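PDB 4DF3: fibrillarin-like rRNA/tRNA 2'-O-methyltransferase from Aeropyrum pernix, which probably transfers methyl groups from S-adenosyl-L-methionine to ribose 2'-hydroxyls of rRNA and tRNA at sites chosen by a guide RNA. Local coordinates for residues His216-Pro219 with Phe220-His224. The protein carries 2 engineered substitutions. Numbering follows the deposited sequence.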
ATOM      1  N   HIS A 216      11.742   9.041   1.517  1.00 12.45           N
ATOM      2  CA  HIS A 216      11.126   9.538   2.716  1.00 13.16           C
ATOM      3  C   HIS A 216       9.744  10.173   2.415  1.00 11.82           C
ATOM      4  O   HIS A 216       9.551  10.730   1.324  1.00 12.62           O
ATOM      5  CB  HIS A 216      12.080  10.529   3.441  1.00 13.09           C
ATOM      6  CG  HIS A 216      11.672  10.762   4.866  1.00 10.47           C
ATOM      7  ND1 HIS A 216      10.730  11.713   5.213  1.00 10.74           N
ATOM      8  CD2 HIS A 216      12.017  10.146   6.019  1.00 11.39           C
ATOM      9  CE1 HIS A 216      10.472  11.637   6.494  1.00 11.63           C
ATOM     10  NE2 HIS A 216      11.287  10.739   7.026  1.00  9.89           N
ATOM     11  N   LEU A 217       8.800  10.103   3.360  1.00 12.27           N
ATOM     12  CA  LEU A 217       7.438  10.493   3.099  1.00  9.78           C
ATOM     13  C   LEU A 217       7.058  11.889   3.568  1.00  9.91           C
ATOM     14  O   LEU A 217       5.931  12.277   3.423  1.00  9.62           O
ATOM     15  CB  LEU A 217       6.454   9.455   3.687  1.00 10.08           C
ATOM     16  CG  LEU A 217       6.710   8.050   3.165  1.00  7.98           C
ATOM     17  CD1 LEU A 217       5.688   6.993   3.815  1.00  9.56           C
ATOM     18  CD2 LEU A 217       6.766   7.957   1.545  1.00 11.92           C
ATOM     19  N   ASP A 218       8.013  12.642   4.118  1.00 11.02           N
ATOM     20  CA  ASP A 218       7.684  13.962   4.616  1.00 12.16           C
ATOM     21  C   ASP A 218       7.201  14.851   3.462  1.00 13.38           C
ATOM     22  O   ASP A 218       7.778  14.766   2.383  1.00 13.55           O
ATOM     23  CB  ASP A 218       8.946  14.570   5.218  1.00 13.57           C
ATOM     24  CG  ASP A 218       8.737  15.993   5.663  1.00 15.47           C
ATOM     25  OD1 ASP A 218       8.229  16.156   6.772  1.00 20.85           O
ATOM     26  OD2 ASP A 218       9.010  16.903   4.881  1.00 19.84           O
ATOM     27  N   PRO A 219       6.145  15.692   3.694  1.00 15.24           N
ATOM     28  CA  PRO A 219       5.400  15.901   4.939  1.00 14.78           C
ATOM     29  C   PRO A 219       4.151  15.094   5.050  1.00 15.29           C
ATOM     30  O   PRO A 219       3.380  15.315   5.970  1.00 17.12           O
ATOM     31  CB  PRO A 219       4.990  17.406   4.811  1.00 16.96           C
ATOM     32  CG  PRO A 219       4.461  17.428   3.347  1.00 17.94           C
ATOM     33  CD  PRO A 219       5.637  16.598   2.624  1.00 15.96           C
ATOM     34  N   PHE A 220       3.868  14.259   4.066  1.00 12.87           N
ATOM     35  CA  PHE A 220       2.667  13.398   4.096  1.00 13.40           C
ATOM     36  C   PHE A 220       2.682  12.476   5.315  1.00 13.42           C
ATOM     37  O   PHE A 220       1.635  12.256   5.991  1.00 16.67           O
ATOM     38  CB  PHE A 220       2.598  12.574   2.802  1.00 12.17           C
ATOM     39  CG  PHE A 220       2.559  13.397   1.542  1.00 13.88           C
ATOM     40  CD1 PHE A 220       1.476  14.247   1.278  1.00 11.33           C
ATOM     41  CD2 PHE A 220       3.604  13.309   0.642  1.00 11.95           C
ATOM     42  CE1 PHE A 220       1.432  14.978   0.132  1.00 16.20           C
ATOM     43  CE2 PHE A 220       3.590  14.047  -0.489  1.00 15.54           C
ATOM     44  CZ  PHE A 220       2.447  14.895  -0.753  1.00 13.37           C
ATOM     45  N   ASP A 221       3.866  11.954   5.597  1.00 13.41           N
ATOM     46  CA  ASP A 221       4.148  11.290   6.870  1.00 14.70           C
ATOM     47  C   ASP A 221       5.575  11.652   7.283  1.00 13.21           C
ATOM     48  O   ASP A 221       6.532  11.312   6.612  1.00 11.56           O
ATOM     49  CB  ASP A 221       3.959   9.764   6.754  1.00 14.51           C
ATOM     50  CG  ASP A 221       4.033   9.062   8.105  1.00 16.19           C
ATOM     51  OD1 ASP A 221       5.024   9.189   8.840  1.00 14.64           O
ATOM     52  OD2 ASP A 221       3.098   8.344   8.472  1.00 15.43           O
ATOM     53  N   ARG A 222       5.702  12.390   8.389  1.00 14.05           N
ATOM     54  CA  ARG A 222       6.993  12.957   8.762  1.00 14.66           C
ATOM     55  C   ARG A 222       7.933  11.935   9.367  1.00 14.79           C
ATOM     56  O   ARG A 222       9.130  12.167   9.473  1.00 14.24           O
ATOM     57  CB  ARG A 222       6.810  14.078   9.789  1.00 15.98           C
ATOM     58  CG  ARG A 222       6.051  15.267   9.248  1.00 15.51           C
ATOM     59  CD  ARG A 222       5.763  16.264  10.385  1.00 18.79           C
ATOM     60  NE  ARG A 222       4.825  15.650  11.335  1.00 16.22           N
ATOM     61  CZ  ARG A 222       4.422  16.212  12.475  1.00 20.31           C
ATOM     62  NH1 ARG A 222       4.888  17.399  12.833  1.00 12.84           N
ATOM     63  NH2 ARG A 222       3.571  15.577  13.260  1.00 18.19           N
ATOM     64  N   ASP A 223       7.379  10.786   9.734  1.00 14.24           N
ATOM     65  CA  ASP A 223       8.141   9.835  10.518  1.00 14.27           C
ATOM     66  C   ASP A 223       8.465   8.509   9.822  1.00 13.62           C
ATOM     67  O   ASP A 223       8.965   7.624  10.471  1.00 14.62           O
ATOM     68  CB  ASP A 223       7.431   9.545  11.830  1.00 14.76           C
ATOM     69  CG  ASP A 223       7.285  10.772  12.651  1.00 15.94           C
ATOM     70  OD1 ASP A 223       8.210  11.585  12.588  1.00 20.32           O
ATOM     71  OD2 ASP A 223       6.259  10.956  13.310  1.00 18.93           O
ATOM     72  N   HIS A 224       8.205   8.394   8.529  1.00 11.67           N
ATOM     73  CA  HIS A 224       8.387   7.117   7.800  1.00 11.63           C
ATOM     74  C   HIS A 224       9.007   7.315   6.420  1.00 12.04           C
ATOM     75  O   HIS A 224       8.849   8.407   5.822  1.00 10.33           O
ATOM     76  CB  HIS A 224       7.035   6.393   7.624  1.00 11.98           C
ATOM     77  CG  HIS A 224       6.457   5.898   8.910  1.00 14.45           C
ATOM     78  ND1 HIS A 224       5.661   6.672   9.723  1.00 14.64           N
ATOM     79  CD2 HIS A 224       6.516   4.668   9.488  1.00 15.65           C
ATOM     80  CE1 HIS A 224       5.283   5.952  10.778  1.00 18.80           C
ATOM     81  NE2 HIS A 224       5.755   4.721  10.631  1.00 16.33           N
TER
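L217 and H224 start the pairing of this beta hairpin loop, which joins the antiparallel strands 211-216 and 224-229 of the Rossmann-like methyltransferase domain. L217 N donates to H224 O (3.0 Å), in the carbonyl plane, and further round the turn D221 N reaches L217 O (3.0 Å) almost straight, at 174°, though from above the carbonyl plane. The cis peptide before P219, which proline tolerates better than other residues, lies inside the turn closed by this second bond and probably helps the chain reverse.

Side-chain acceptors tie down the backbone on both limbs. H216 swings CG opposite its own N (chi1 -163°), which brings ND1 to D218 N at 3.1 Å, while NE2 is bonded to A184 O beyond the loop; histidine suits the place by accepting at one nitrogen and donating at the other. One face of this imidazole lies under H224 O, and CE1 meets R222 O at the ring edge, 3.3 Å away. With an alanine in place of H216, D218 N and A184 O would probably lose these partners and a gap would open beneath H224 O. On the other limb D221 OD1 accepts from D223 N through its anti lone pair, an Asx turn, and from H224 ND1 at 2.7 Å; OD1 lies in the imidazole plane, whereas ND1 comes from above the carboxylate plane.

Branched L217 can touch the turn, its CB 4.0 Å from D221 CB and its CD1 against H224 CB, while packing on helix 61-67; P219 CD sits over one face of the F220 ring, whose other neighbours include Y58, edge-to-face.

D221 OD1 thus ties the rotation of the H224 side chain, about 6 Å from bound S-adenosylmethionine, to the shape of the turn.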